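Local coordinates for protein glycoside Hydrolase Family 43_12 (Metagenome, PDB 7JVH) that probably hydrolyses glycosidic bonds in xylose- or arabinose-containing plant cell-wall saccharides, as a family 43 glycoside hydrolase of subfamily 12, at residues 121-126 with 171-176; 187-192 with 200-205; 236-241 with 254-259; 260-265 with 287-292. One frame throughout, in Å; residues are numbered along the deposited sequence.

Contact 1 of 4, residues 121-126 with 171-176. With GOL (glycerol), chain G.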
loop_
_atom_site.group_PDB
_atom_site.type_symbol
_atom_site.label_atom_id
_atom_site.label_comp_id
_atom_site.label_asym_id
_atom_site.label_seq_id
_atom_site.Cartn_x
_atom_site.Cartn_y
_atom_site.Cartn_z
ATOM N N ILE A 121 1.521 9.999 0.097
ATOM C CA ILE A 121 1.904 9.471 1.411
ATOM C C ILE A 121 3.006 8.415 1.310
ATOM O O ILE A 121 2.778 7.298 0.857
ATOM C CB ILE A 121 0.695 8.869 2.135
ATOM C CG1 ILE A 121 -0.416 9.906 2.310
ATOM C CG2 ILE A 121 1.124 8.306 3.479
ATOM C CD1 ILE A 121 -0.039 11.119 3.122
ATOM N N TYR A 122 4.210 8.792 1.757
ATOM C CA TYR A 122 5.370 7.896 1.804
ATOM C C TYR A 122 5.341 7.040 3.105
ATOM O O TYR A 122 4.317 6.972 3.800
ATOM C CB TYR A 122 6.664 8.707 1.647
ATOM C CG TYR A 122 7.029 8.991 0.193
ATOM C CD1 TYR A 122 6.039 9.190 -0.787
ATOM C CD2 TYR A 122 8.359 9.071 -0.204
ATOM C CE1 TYR A 122 6.377 9.451 -2.111
ATOM C CE2 TYR A 122 8.689 9.305 -1.538
ATOM C CZ TYR A 122 7.691 9.499 -2.485
ATOM O OH TYR A 122 8.036 9.712 -3.793
ATOM N N ALA A 123 6.456 6.362 3.398
ATOM C CA ALA A 123 6.564 5.463 4.548
ATOM C C ALA A 123 5.936 6.027 5.816
ATOM O O ALA A 123 6.307 7.099 6.276
ATOM C CB ALA A 123 8.014 5.114 4.809
ATOM N N PRO A 124 4.932 5.344 6.395
ATOM C CA PRO A 124 4.386 5.719 7.695
ATOM C C PRO A 124 5.190 5.129 8.855
ATOM O O PRO A 124 5.823 4.080 8.686
ATOM C CB PRO A 124 2.999 5.078 7.652
ATOM C CG PRO A 124 3.191 3.853 6.853
ATOM C CD PRO A 124 4.220 4.197 5.803
ATOM N N ALA A 125 5.175 5.816 10.002
ATOM C CA ALA A 125 5.636 5.270 11.276
ATOM C C ALA A 125 4.611 5.559 12.377
ATOM O O ALA A 125 4.400 6.711 12.744
ATOM C CB ALA A 125 7.002 5.830 11.639
ATOM N N ILE A 126 3.952 4.507 12.872
ATOM C CA ILE A 126 2.987 4.613 13.974
ATOM C C ILE A 126 3.697 4.298 15.306
ATOM O O ILE A 126 4.666 3.562 15.331
ATOM C CB ILE A 126 1.743 3.709 13.738
ATOM C CG1 ILE A 126 0.616 4.076 14.715
ATOM C CG2 ILE A 126 2.082 2.228 13.861
ATOM C CD1 ILE A 126 -0.642 3.254 14.546
ATOM N N GLY A 171 13.677 15.579 3.792
ATOM C CA GLY A 171 13.884 14.152 3.658
ATOM C C GLY A 171 12.605 13.383 3.937
ATOM O O GLY A 171 11.503 13.969 4.048
ATOM N N ILE A 172 12.755 12.058 4.078
ATOM C CA ILE A 172 11.616 11.147 4.277
ATOM C C ILE A 172 11.833 10.186 5.441
ATOM O O ILE A 172 12.888 10.198 6.094
ATOM C CB ILE A 172 11.368 10.330 2.996
ATOM C CG1 ILE A 172 12.569 9.415 2.688
ATOM C CG2 ILE A 172 11.081 11.279 1.824
ATOM C CD1 ILE A 172 12.394 8.615 1.421
ATOM N N ASP A 173 10.817 9.356 5.690
ATOM C CA ASP A 173 10.837 8.277 6.674
ATOM C C ASP A 173 11.028 8.803 8.088
ATOM O O ASP A 173 11.892 8.325 8.820
ATOM C CB ASP A 173 11.875 7.225 6.304
ATOM C CG ASP A 173 11.576 6.573 4.969
ATOM O OD1 ASP A 173 10.579 6.974 4.316
ATOM O OD2 ASP A 173 12.351 5.667 4.561
ATOM N N PRO A 174 10.209 9.782 8.525
ATOM C CA PRO A 174 10.227 10.225 9.919
ATOM C C PRO A 174 9.791 9.112 10.878
ATOM O O PRO A 174 9.014 8.239 10.507
ATOM C CB PRO A 174 9.185 11.345 9.925
ATOM C CG PRO A 174 8.292 11.044 8.767
ATOM C CD PRO A 174 9.187 10.463 7.719
ATOM N N SER A 175 10.288 9.168 12.114
ATOM C CA SER A 175 9.949 8.187 13.141
ATOM C C SER A 175 10.337 8.742 14.506
ATOM O O SER A 175 11.459 9.176 14.712
ATOM C CB SER A 175 10.669 6.865 12.843
ATOM O OG SER A 175 10.343 5.846 13.739
ATOM N N LEU A 176 9.381 8.731 15.434
ATOM C CA LEU A 176 9.560 9.247 16.779
ATOM C C LEU A 176 9.978 8.135 17.740
ATOM O O LEU A 176 9.696 6.957 17.503
ATOM C CB LEU A 176 8.267 9.873 17.280
ATOM C CG LEU A 176 7.673 10.990 16.439
ATOM C CD1 LEU A 176 6.195 11.165 16.755
ATOM C CD2 LEU A 176 8.440 12.279 16.656
HETATM C C1 GOL G . 9.727 5.417 1.588
HETATM O O1 GOL G . 8.921 6.455 2.141
HETATM C C2 GOL G . 9.674 5.408 0.077
HETATM O O2 GOL G . 10.515 4.368 -0.416
HETATM C C3 GOL G . 8.276 5.230 -0.476
HETATM O O3 GOL G . 7.857 3.870 -0.396
#
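Ala123 and Asp173 meet at the tight end of this contact, where the methyl CB of Ala123 sits 3.2 Å from carboxylate oxygen OD1 of Asp173. Ala125 turns its CB onto the carbonyl O of Pro174 at 3.3 Å, with the CB and OG of Ser175 alongside. Small side chains let the two backbones run together, their directions 12° apart, and Ser175 OG is tied to His242 ND1. The first segment lies on strand 120-129 and the second runs into strand 175-178, each the first strand of a separate four-stranded antiparallel sheet; five such sheets form the five-bladed beta-propeller of family 43, so neighbouring blades meet here at their inner strands. Across the segments the packing is looser at Tyr122, partly exposed: its CD2 lies 4.0 Å from Ile172 CG2, and a glycerol, probably from the crystallisation liquor, spreads over one ring face, its C3 3.8 Å above the plane and toward the rim. The phenol OH is held by Ser118 O, and Phe142 and Phe556 meet the ring edge-to-face. Glycerol O1 links the two segments, receiving the N-H of Ala123 at 2.8 Å (163°) and donating to Asp173 OD1, also at 2.8 Å. Asp173 carries CG beside its backbone N (chi1 -62°), which sets OD1 toward Ala123 while OD2 accepts from Gly240 N. An alanine here removes both oxygens and would probably leave the Gly240 N-H without its acceptor and glycerol O1 with one mate fewer. Asp63 and Arg334 also bind this glycerol, consistent with a substrate pocket lined by acidic residues, as in family 43 relatives.

Contact 2 of 4, residues 187-192 with 200-205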
loop_
_atom_site.group_PDB
_atom_site.type_symbol
_atom_site.label_atom_id
_atom_site.label_comp_id
_atom_site.label_asym_id
_atom_site.label_seq_id
_atom_site.Cartn_x
_atom_site.Cartn_y
_atom_site.Cartn_z
ATOM N N VAL A 187 13.807 10.750 14.327
ATOM C CA VAL A 187 14.845 10.357 13.399
ATOM C C VAL A 187 14.244 10.305 12.002
ATOM O O VAL A 187 13.049 10.001 11.826
ATOM C CB VAL A 187 15.482 9.009 13.798
ATOM C CG1 VAL A 187 14.514 7.844 13.554
ATOM C CG2 VAL A 187 16.824 8.853 13.112
ATOM N N HIS A 188 15.061 10.634 11.000
ATOM C CA HIS A 188 14.607 10.607 9.622
ATOM C C HIS A 188 15.778 10.491 8.675
ATOM O O HIS A 188 16.932 10.651 9.085
ATOM C CB HIS A 188 13.742 11.839 9.313
ATOM C CG HIS A 188 14.524 13.115 9.187
ATOM N ND1 HIS A 188 14.872 13.653 7.969
ATOM C CD2 HIS A 188 14.994 13.974 10.124
ATOM C CE1 HIS A 188 15.540 14.782 8.163
ATOM N NE2 HIS A 188 15.629 14.997 9.460
ATOM N N ASN A 189 15.457 10.144 7.418
ATOM C CA ASN A 189 16.408 10.142 6.311
ATOM C C ASN A 189 16.534 11.587 5.816
ATOM O O ASN A 189 15.581 12.354 5.903
ATOM C CB ASN A 189 15.937 9.147 5.229
ATOM C CG ASN A 189 16.381 9.514 3.813
ATOM O OD1 ASN A 189 15.911 10.500 3.248
ATOM N ND2 ASN A 189 17.241 8.687 3.215
ATOM N N ASP A 190 17.724 11.948 5.334
ATOM C CA ASP A 190 17.975 13.270 4.770
ATOM C C ASP A 190 19.059 13.175 3.702
ATOM O O ASP A 190 19.680 12.128 3.535
ATOM C CB ASP A 190 18.396 14.268 5.866
ATOM C CG ASP A 190 18.018 15.726 5.533
ATOM O OD1 ASP A 190 17.583 16.013 4.385
ATOM O OD2 ASP A 190 18.156 16.591 6.422
ATOM N N ALA A 191 19.265 14.275 2.971
ATOM C CA ALA A 191 20.348 14.372 1.999
ATOM C C ALA A 191 21.562 14.960 2.703
ATOM O O ALA A 191 21.398 15.767 3.616
ATOM C CB ALA A 191 19.935 15.224 0.809
ATOM N N PRO A 192 22.794 14.535 2.351
ATOM C CA PRO A 192 23.995 15.067 3.002
ATOM C C PRO A 192 24.351 16.424 2.435
ATOM O O PRO A 192 24.021 16.702 1.296
ATOM C CB PRO A 192 25.071 14.051 2.613
ATOM C CG PRO A 192 24.622 13.558 1.278
ATOM C CD PRO A 192 23.103 13.539 1.311
ATOM N N ASN A 200 22.406 8.734 -4.346
ATOM C CA ASN A 200 22.181 7.551 -3.492
ATOM C C ASN A 200 22.770 7.718 -2.100
ATOM O O ASN A 200 22.342 7.060 -1.163
ATOM C CB ASN A 200 22.723 6.243 -4.118
ATOM C CG ASN A 200 21.940 5.797 -5.336
ATOM O OD1 ASN A 200 20.796 6.192 -5.542
ATOM N ND2 ASN A 200 22.572 4.977 -6.160
ATOM N N HIS A 201 23.764 8.602 -1.979
ATOM C CA HIS A 201 24.310 8.952 -0.678
ATOM C C HIS A 201 23.237 9.690 0.137
ATOM O O HIS A 201 22.773 10.756 -0.251
ATOM C CB HIS A 201 25.566 9.806 -0.813
ATOM C CG HIS A 201 26.183 10.167 0.495
ATOM N ND1 HIS A 201 27.190 11.095 0.615
ATOM C CD2 HIS A 201 25.919 9.734 1.747
ATOM C CE1 HIS A 201 27.530 11.204 1.885
ATOM N NE2 HIS A 201 26.777 10.387 2.592
ATOM N N ARG A 202 22.842 9.077 1.259
ATOM C CA ARG A 202 21.857 9.629 2.165
ATOM C C ARG A 202 22.332 9.489 3.603
ATOM O O ARG A 202 23.380 8.883 3.868
ATOM C CB ARG A 202 20.523 8.905 1.962
ATOM C CG ARG A 202 19.851 9.206 0.627
ATOM C CD ARG A 202 19.583 10.670 0.293
ATOM N NE ARG A 202 18.360 11.159 0.923
ATOM C CZ ARG A 202 17.522 12.048 0.403
ATOM N NH1 ARG A 202 17.748 12.601 -0.798
ATOM N NH2 ARG A 202 16.472 12.432 1.126
ATOM N N CYS A 203 21.557 10.073 4.525
ATOM C CA CYS A 203 21.929 10.209 5.930
ATOM C C CYS A 203 20.765 9.910 6.825
ATOM O O CYS A 203 19.617 10.111 6.438
ATOM C CB CYS A 203 22.339 11.667 6.229
ATOM S SG CYS A 203 23.872 12.155 5.464
ATOM N N ILE A 204 21.072 9.448 8.038
ATOM C CA ILE A 204 20.113 9.386 9.122
ATOM C C ILE A 204 20.418 10.531 10.086
ATOM O O ILE A 204 21.550 10.686 10.547
ATOM C CB ILE A 204 20.155 8.050 9.876
ATOM C CG1 ILE A 204 19.918 6.880 8.911
ATOM C CG2 ILE A 204 19.147 8.053 11.015
ATOM C CD1 ILE A 204 18.644 6.965 8.101
ATOM N N LYS A 205 19.376 11.317 10.376
ATOM C CA LYS A 205 19.456 12.498 11.187
ATOM C C LYS A 205 18.490 12.344 12.338
ATOM O O LYS A 205 17.393 11.855 12.151
ATOM C CB LYS A 205 19.070 13.720 10.348
ATOM C CG LYS A 205 19.305 15.052 11.058
ATOM C CD LYS A 205 19.200 16.231 10.107
ATOM C CE LYS A 205 20.380 16.259 9.136
ATOM N NZ LYS A 205 20.240 17.323 8.122
#
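Arg202 reaches across to Asn189 in the antiparallel pairing of strands 184-190 and 203-210, the two middle strands of one four-stranded propeller blade. The side chains cross at about a right angle, yet the guanidinium and amide planes are only 17° apart, and Arg202 NH2 gives a 2.9 Å bond to Asn189 OD1, in the carbonyl plane on a lone pair. Bends at chi2 and chi3 (-56° and -82°) fold the arginine back to that oxygen, while Ala191 covers one guanidinium face. The other end of the amide, ND2, is spent on Ile238 O. A leucine in place of Arg202 has no N-H to offer and would probably leave Asn189 OD1 without this partner, its amide held from the ND2 end.

Beyond the strand ends, Pro192 rides over the imidazole of His201, with CG 3.7 Å from the ring centroid in a CH-pi contact, and its CB touches Cys203 SG at 3.6 Å. Asn226 OD1 and Leu196 N engage the two ring nitrogens of His201.

Antiparallel hydrogen-bonded pairs, His188 with Lys205 and Asp190 with Cys203, hold the backbones. On the face they share, the His188 and Lys205 side chains run side by side, NE2 of the histidine 3.8 Å from CB of the lysine. Lys205 then bends at chi3 toward Asp190, where NZ forms a salt bridge 2.8 Å from OD2, met on the anti side and tilted out of the carboxylate plane.

Contact 3 of 4, residues 236-241 with 254-259. With GOL (glycerol), chain I.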
loop_
_atom_site.group_PDB
_atom_site.type_symbol
_atom_site.label_atom_id
_atom_site.label_comp_id
_atom_site.label_asym_id
_atom_site.label_seq_id
_atom_site.Cartn_x
_atom_site.Cartn_y
_atom_site.Cartn_z
ATOM N N VAL A 236 23.337 2.545 -0.779
ATOM C CA VAL A 236 22.248 3.241 -1.430
ATOM C C VAL A 236 21.095 3.527 -0.461
ATOM O O VAL A 236 20.638 2.636 0.246
ATOM C CB VAL A 236 21.749 2.430 -2.652
ATOM C CG1 VAL A 236 20.473 3.013 -3.253
ATOM C CG2 VAL A 236 22.848 2.319 -3.695
ATOM N N TRP A 237 20.657 4.790 -0.427
ATOM C CA TRP A 237 19.420 5.229 0.224
ATOM C C TRP A 237 19.089 4.619 1.590
ATOM O O TRP A 237 17.990 4.104 1.789
ATOM C CB TRP A 237 18.240 5.023 -0.732
ATOM C CG TRP A 237 17.966 6.231 -1.569
ATOM C CD1 TRP A 237 18.476 6.518 -2.799
ATOM C CD2 TRP A 237 17.118 7.325 -1.211
ATOM N NE1 TRP A 237 17.994 7.727 -3.230
ATOM C CE2 TRP A 237 17.149 8.241 -2.279
ATOM C CE3 TRP A 237 16.332 7.616 -0.088
ATOM C CZ2 TRP A 237 16.433 9.440 -2.258
ATOM C CZ3 TRP A 237 15.604 8.798 -0.069
ATOM C CH2 TRP A 237 15.667 9.700 -1.150
ATOM N N ILE A 238 20.023 4.710 2.539
ATOM C CA ILE A 238 19.729 4.374 3.913
ATOM C C ILE A 238 18.522 5.184 4.362
ATOM O O ILE A 238 18.487 6.394 4.200
ATOM C CB ILE A 238 20.929 4.570 4.872
ATOM C CG1 ILE A 238 20.582 4.032 6.265
ATOM C CG2 ILE A 238 21.365 6.020 4.943
ATOM C CD1 ILE A 238 21.727 3.343 6.969
ATOM N N GLU A 239 17.525 4.488 4.914
ATOM C CA GLU A 239 16.240 5.082 5.237
ATOM C C GLU A 239 15.470 4.203 6.233
ATOM O O GLU A 239 16.062 3.377 6.917
ATOM C CB GLU A 239 15.454 5.339 3.935
ATOM C CG GLU A 239 14.973 4.099 3.210
ATOM C CD GLU A 239 14.503 4.387 1.778
ATOM O OE1 GLU A 239 14.136 5.522 1.471
ATOM O OE2 GLU A 239 14.486 3.483 0.925
ATOM N N GLY A 240 14.153 4.433 6.334
ATOM C CA GLY A 240 13.290 3.798 7.304
ATOM C C GLY A 240 13.873 3.684 8.716
ATOM O O GLY A 240 13.737 2.646 9.350
ATOM N N PRO A 241 14.510 4.736 9.273
ATOM C CA PRO A 241 15.147 4.617 10.595
ATOM C C PRO A 241 14.130 4.436 11.725
ATOM O O PRO A 241 13.127 5.154 11.760
ATOM C CB PRO A 241 15.871 5.965 10.758
ATOM C CG PRO A 241 15.110 6.913 9.865
ATOM C CD PRO A 241 14.611 6.098 8.701
ATOM N N CYS A 254 17.587 0.439 10.185
ATOM C CA CYS A 254 17.323 1.148 8.944
ATOM C C CYS A 254 17.242 0.193 7.778
ATOM O O CYS A 254 17.856 -0.869 7.801
ATOM C CB CYS A 254 18.455 2.147 8.660
ATOM S SG CYS A 254 18.772 3.336 9.975
ATOM N N ALA A 255 16.478 0.584 6.758
ATOM C CA ALA A 255 16.547 -0.027 5.439
ATOM C C ALA A 255 17.771 0.540 4.722
ATOM O O ALA A 255 18.111 1.712 4.924
ATOM C CB ALA A 255 15.271 0.254 4.647
ATOM N N GLU A 256 18.421 -0.296 3.897
ATOM C CA GLU A 256 19.608 0.091 3.119
ATOM C C GLU A 256 19.630 -0.665 1.789
ATOM O O GLU A 256 19.266 -1.835 1.733
ATOM C CB GLU A 256 20.895 -0.191 3.906
ATOM C CG GLU A 256 22.188 0.107 3.153
ATOM C CD GLU A 256 23.443 -0.273 3.917
ATOM O OE1 GLU A 256 23.702 0.299 5.000
ATOM O OE2 GLU A 256 24.197 -1.128 3.423
ATOM N N GLY A 257 20.052 0.030 0.728
ATOM C CA GLY A 257 20.136 -0.512 -0.614
ATOM C C GLY A 257 19.044 -0.143 -1.610
ATOM O O GLY A 257 19.134 -0.521 -2.777
ATOM N N GLY A 258 18.012 0.577 -1.172
ATOM C CA GLY A 258 16.921 0.968 -2.055
ATOM C C GLY A 258 15.773 -0.009 -1.993
ATOM O O GLY A 258 15.976 -1.152 -1.568
ATOM N N THR A 259 14.556 0.439 -2.329
ATOM C CA THR A 259 13.377 -0.409 -2.187
ATOM C C THR A 259 13.196 -1.364 -3.378
ATOM O O THR A 259 12.117 -1.998 -3.499
ATOM C CB THR A 259 12.051 0.385 -1.957
ATOM O OG1 THR A 259 12.266 1.470 -1.066
ATOM C CG2 THR A 259 11.021 -0.577 -1.346
HETATM C C1 GOL I . 14.560 4.629 -3.804
HETATM O O1 GOL I . 14.910 3.319 -3.367
HETATM C C2 GOL I . 13.415 5.194 -2.991
HETATM O O2 GOL I . 13.410 6.617 -3.093
HETATM C C3 GOL I . 13.467 4.786 -1.536
HETATM O O3 GOL I . 12.672 5.641 -0.716
#
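Cys254 begins the second segment by pressing its CB against Ile238 CG1 at 3.7 Å and its SG against CA and CB of Pro241. Ala255 follows as the antiparallel hydrogen-bonded partner of Glu239: each N-H reaches the other's carbonyl O at 2.8 Å, although the donor Ala255 N stands above the carbonyl plane of Glu239. The methyl of Ala255 rests near Glu239 CG, on the same face of the sheet. Glu256 follows, its OE1 taken by Thr229 N. Gly257 N then donates to Val236 O over 2.7 Å, in that carbonyl's plane. Val236 CG1 rests on the Gly257 carbonyl, and Gly258 has backbone angles where a side chain would be jammed against the preceding carbonyl. Thr259 closes the run around a glycerol: its N donates to glycerol O1 at 3.1 Å, while glycerol O3 donates to Glu239 OE1 at 2.6 Å and O2 hovers over one face of the Trp237 ring, consistent with a sugar-binding pocket that Glu239 helps to line.

The hairpin of strands 239-246 and 249-255 is the inner half of its blade; strand 265-270 pairs with strand 249-255 on the side away from 239-246, while Ile238, Pro241 and Cys254 pack on Ile204 of strand 203-210 in the preceding blade.

Contact 4 of 4, residues 260-265 with 287-292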
loop_
_atom_site.group_PDB
_atom_site.type_symbol
_atom_site.label_atom_id
_atom_site.label_comp_id
_atom_site.label_asym_id
_atom_site.label_seq_id
_atom_site.Cartn_x
_atom_site.Cartn_y
_atom_site.Cartn_z
ATOM N N GLY A 260 14.247 -1.518 -4.203
ATOM C CA GLY A 260 14.282 -2.522 -5.253
ATOM C C GLY A 260 15.211 -3.696 -4.953
ATOM O O GLY A 260 15.272 -4.191 -3.816
ATOM N N ASP A 261 15.958 -4.114 -5.984
ATOM C CA ASP A 261 16.810 -5.306 -5.974
ATOM C C ASP A 261 17.799 -5.471 -4.832
ATOM O O ASP A 261 18.145 -6.597 -4.477
ATOM C CB ASP A 261 17.584 -5.390 -7.298
ATOM C CG ASP A 261 16.732 -5.908 -8.420
ATOM O OD1 ASP A 261 15.492 -5.950 -8.252
ATOM O OD2 ASP A 261 17.304 -6.295 -9.457
ATOM N N TRP A 262 18.278 -4.357 -4.279
ATOM C CA TRP A 262 19.327 -4.402 -3.262
ATOM C C TRP A 262 18.790 -4.099 -1.857
ATOM O O TRP A 262 19.570 -3.818 -0.943
ATOM C CB TRP A 262 20.486 -3.469 -3.652
ATOM C CG TRP A 262 21.805 -4.025 -3.288
ATOM C CD1 TRP A 262 22.697 -3.511 -2.390
ATOM C CD2 TRP A 262 22.380 -5.239 -3.777
ATOM N NE1 TRP A 262 23.799 -4.327 -2.293
ATOM C CE2 TRP A 262 23.637 -5.397 -3.129
ATOM C CE3 TRP A 262 21.964 -6.211 -4.701
ATOM C CZ2 TRP A 262 24.480 -6.485 -3.378
ATOM C CZ3 TRP A 262 22.803 -7.295 -4.954
ATOM C CH2 TRP A 262 24.045 -7.431 -4.281
ATOM N N HIS A 263 17.465 -4.224 -1.679
ATOM C CA HIS A 263 16.816 -3.906 -0.410
ATOM C C HIS A 263 17.361 -4.817 0.695
ATOM O O HIS A 263 17.762 -5.965 0.448
ATOM C CB HIS A 263 15.289 -4.045 -0.524
ATOM C CG HIS A 263 14.506 -3.084 0.326
ATOM N ND1 HIS A 263 13.160 -3.257 0.599
ATOM C CD2 HIS A 263 14.865 -1.938 0.952
ATOM C CE1 HIS A 263 12.724 -2.265 1.354
ATOM N NE2 HIS A 263 13.739 -1.447 1.578
ATOM N N SER A 264 17.402 -4.277 1.915
ATOM C CA SER A 264 17.884 -5.003 3.089
ATOM C C SER A 264 17.544 -4.196 4.317
ATOM O O SER A 264 17.070 -3.080 4.210
ATOM C CB SER A 264 19.396 -5.188 3.032
ATOM O OG SER A 264 19.994 -3.979 3.386
ATOM N N GLU A 265 17.792 -4.768 5.492
ATOM C CA GLU A 265 17.668 -4.064 6.754
ATOM C C GLU A 265 18.943 -4.295 7.542
ATOM O O GLU A 265 19.462 -5.406 7.575
ATOM C CB GLU A 265 16.470 -4.547 7.547
ATOM C CG GLU A 265 16.069 -3.585 8.654
ATOM C CD GLU A 265 15.205 -2.439 8.181
ATOM O OE1 GLU A 265 14.847 -2.380 6.970
ATOM O OE2 GLU A 265 14.860 -1.606 9.034
ATOM N N THR A 287 17.484 -9.737 4.166
ATOM C CA THR A 287 17.541 -9.456 2.729
ATOM C C THR A 287 17.253 -10.710 1.910
ATOM O O THR A 287 17.370 -11.811 2.408
ATOM C CB THR A 287 18.920 -8.912 2.300
ATOM O OG1 THR A 287 18.873 -8.518 0.925
ATOM C CG2 THR A 287 20.023 -9.958 2.491
ATOM N N GLN A 288 16.876 -10.502 0.649
ATOM C CA GLN A 288 16.783 -11.552 -0.353
ATOM C C GLN A 288 17.674 -11.284 -1.564
ATOM O O GLN A 288 17.638 -12.047 -2.529
ATOM C CB GLN A 288 15.341 -11.686 -0.818
ATOM C CG GLN A 288 14.368 -12.160 0.251
ATOM C CD GLN A 288 14.640 -13.586 0.705
ATOM O OE1 GLN A 288 14.231 -14.570 0.060
ATOM N NE2 GLN A 288 15.367 -13.705 1.804
ATOM N N ARG A 289 18.498 -10.224 -1.490
ATOM C CA ARG A 289 19.147 -9.655 -2.666
ATOM C C ARG A 289 20.176 -10.541 -3.359
ATOM O O ARG A 289 20.398 -10.411 -4.563
ATOM C CB ARG A 289 19.748 -8.292 -2.325
ATOM C CG ARG A 289 20.988 -8.325 -1.438
ATOM C CD ARG A 289 21.182 -6.901 -0.929
ATOM N NE ARG A 289 22.277 -6.809 0.009
ATOM C CZ ARG A 289 22.551 -5.743 0.758
ATOM N NH1 ARG A 289 21.811 -4.641 0.654
ATOM N NH2 ARG A 289 23.587 -5.779 1.611
ATOM N N HIS A 290 20.770 -11.474 -2.612
ATOM C CA HIS A 290 21.754 -12.412 -3.154
ATOM C C HIS A 290 21.181 -13.670 -3.838
ATOM O O HIS A 290 21.910 -14.617 -4.079
ATOM C CB HIS A 290 22.729 -12.802 -2.041
ATOM C CG HIS A 290 23.390 -11.627 -1.387
ATOM N ND1 HIS A 290 24.311 -10.840 -2.041
ATOM C CD2 HIS A 290 23.265 -11.108 -0.143
ATOM C CE1 HIS A 290 24.716 -9.875 -1.235
ATOM N NE2 HIS A 290 24.100 -10.015 -0.075
ATOM N N PHE A 291 19.882 -13.654 -4.166
ATOM C CA PHE A 291 19.196 -14.747 -4.877
ATOM C C PHE A 291 18.697 -14.265 -6.251
ATOM O O PHE A 291 18.150 -13.185 -6.365
ATOM C CB PHE A 291 17.997 -15.258 -4.045
ATOM C CG PHE A 291 18.315 -15.518 -2.591
ATOM C CD1 PHE A 291 19.511 -16.119 -2.222
ATOM C CD2 PHE A 291 17.420 -15.176 -1.600
ATOM C CE1 PHE A 291 19.828 -16.324 -0.882
ATOM C CE2 PHE A 291 17.714 -15.401 -0.260
ATOM C CZ PHE A 291 18.919 -15.974 0.112
ATOM N N LEU A 292 18.953 -15.058 -7.292
ATOM C CA LEU A 292 18.396 -14.866 -8.661
ATOM C C LEU A 292 18.093 -16.269 -9.196
ATOM O O LEU A 292 18.941 -16.909 -9.828
ATOM C CB LEU A 292 19.418 -14.180 -9.562
ATOM C CG LEU A 292 19.201 -14.080 -11.075
ATOM C CD1 LEU A 292 17.736 -13.804 -11.411
ATOM C CD2 LEU A 292 20.116 -12.990 -11.659
#
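A cation-pi stack of Arg289 on Trp262 fastens together two loops of the propeller, residues 260-265 and 287-292. The guanidinium lies flat on the indole, the planes 13° apart, with Arg289 CZ 4.0 Å from the centroid of the five-membered ring of Trp262. Further back along the chain, CD of Arg289 hangs over that same ring at 3.6 Å as a CH-pi contact. Extended from CG to NE, the arginine spans the indole crosswise, and NH1 finishes at the carbonyl O of Trp262, a 2.9 Å bond at 156° whose acceptor lies in the guanidinium plane. One residue thus supplies both the aromatic face and the acceptor, which limits rotation of the charged group. Ser264 CB backs the opposite guanidinium face, 3.4 Å from NH1, while Ser264 OG is engaged by Glu256 O.

The first loop joins strands 249-255 and 265-270 within one blade, and the second leaves that blade's outermost strand, 278-279, for strand 300-308 of the next. Each loop contains a type I beta turn, Gly260 to His263 and Gln288 to Phe291. Thr287 stands before the second of these: its OG1 donates to His263 O at 2.8 Å, in the carbonyl plane, and accepts from Arg289 N at 3.0 Å, forming an ST turn that orients the start of the arginine. The His263 ring turns elsewhere, ND1 bonding to Trp301 O. His290 meets the six-membered ring of Trp262 obliquely, its CE1 4.0 Å from CH2, where both residues are exposed to solvent.

How the contacts relate
The four contacts succeed one another along the chain. Contacts 2 and 3 are closest, their centres 9 Å apart, with Asn200 O bonded to Trp237 N at 2.9 Å. Strand 175-178 of contact 1 and strand 184-190 of contact 2 are neighbours in one sheet, Ser175 O and Val187 N being 2.9 Å apart. Contacts 1 and 3 are tied by Asp173 OD2 and Gly240 N at 2.8 Å; Asp173 and Glu239 face the central pocket marked by glycerols, consistent with the acidic active site of family 43. Contact 4 touches contact 3 through Glu256 O and Ser264 OG, 2.8 Å apart, but stays about 8 Å, nearest atoms, from contact 1; 260-265 directly follows 254-259, whose Thr259 binds glycerol.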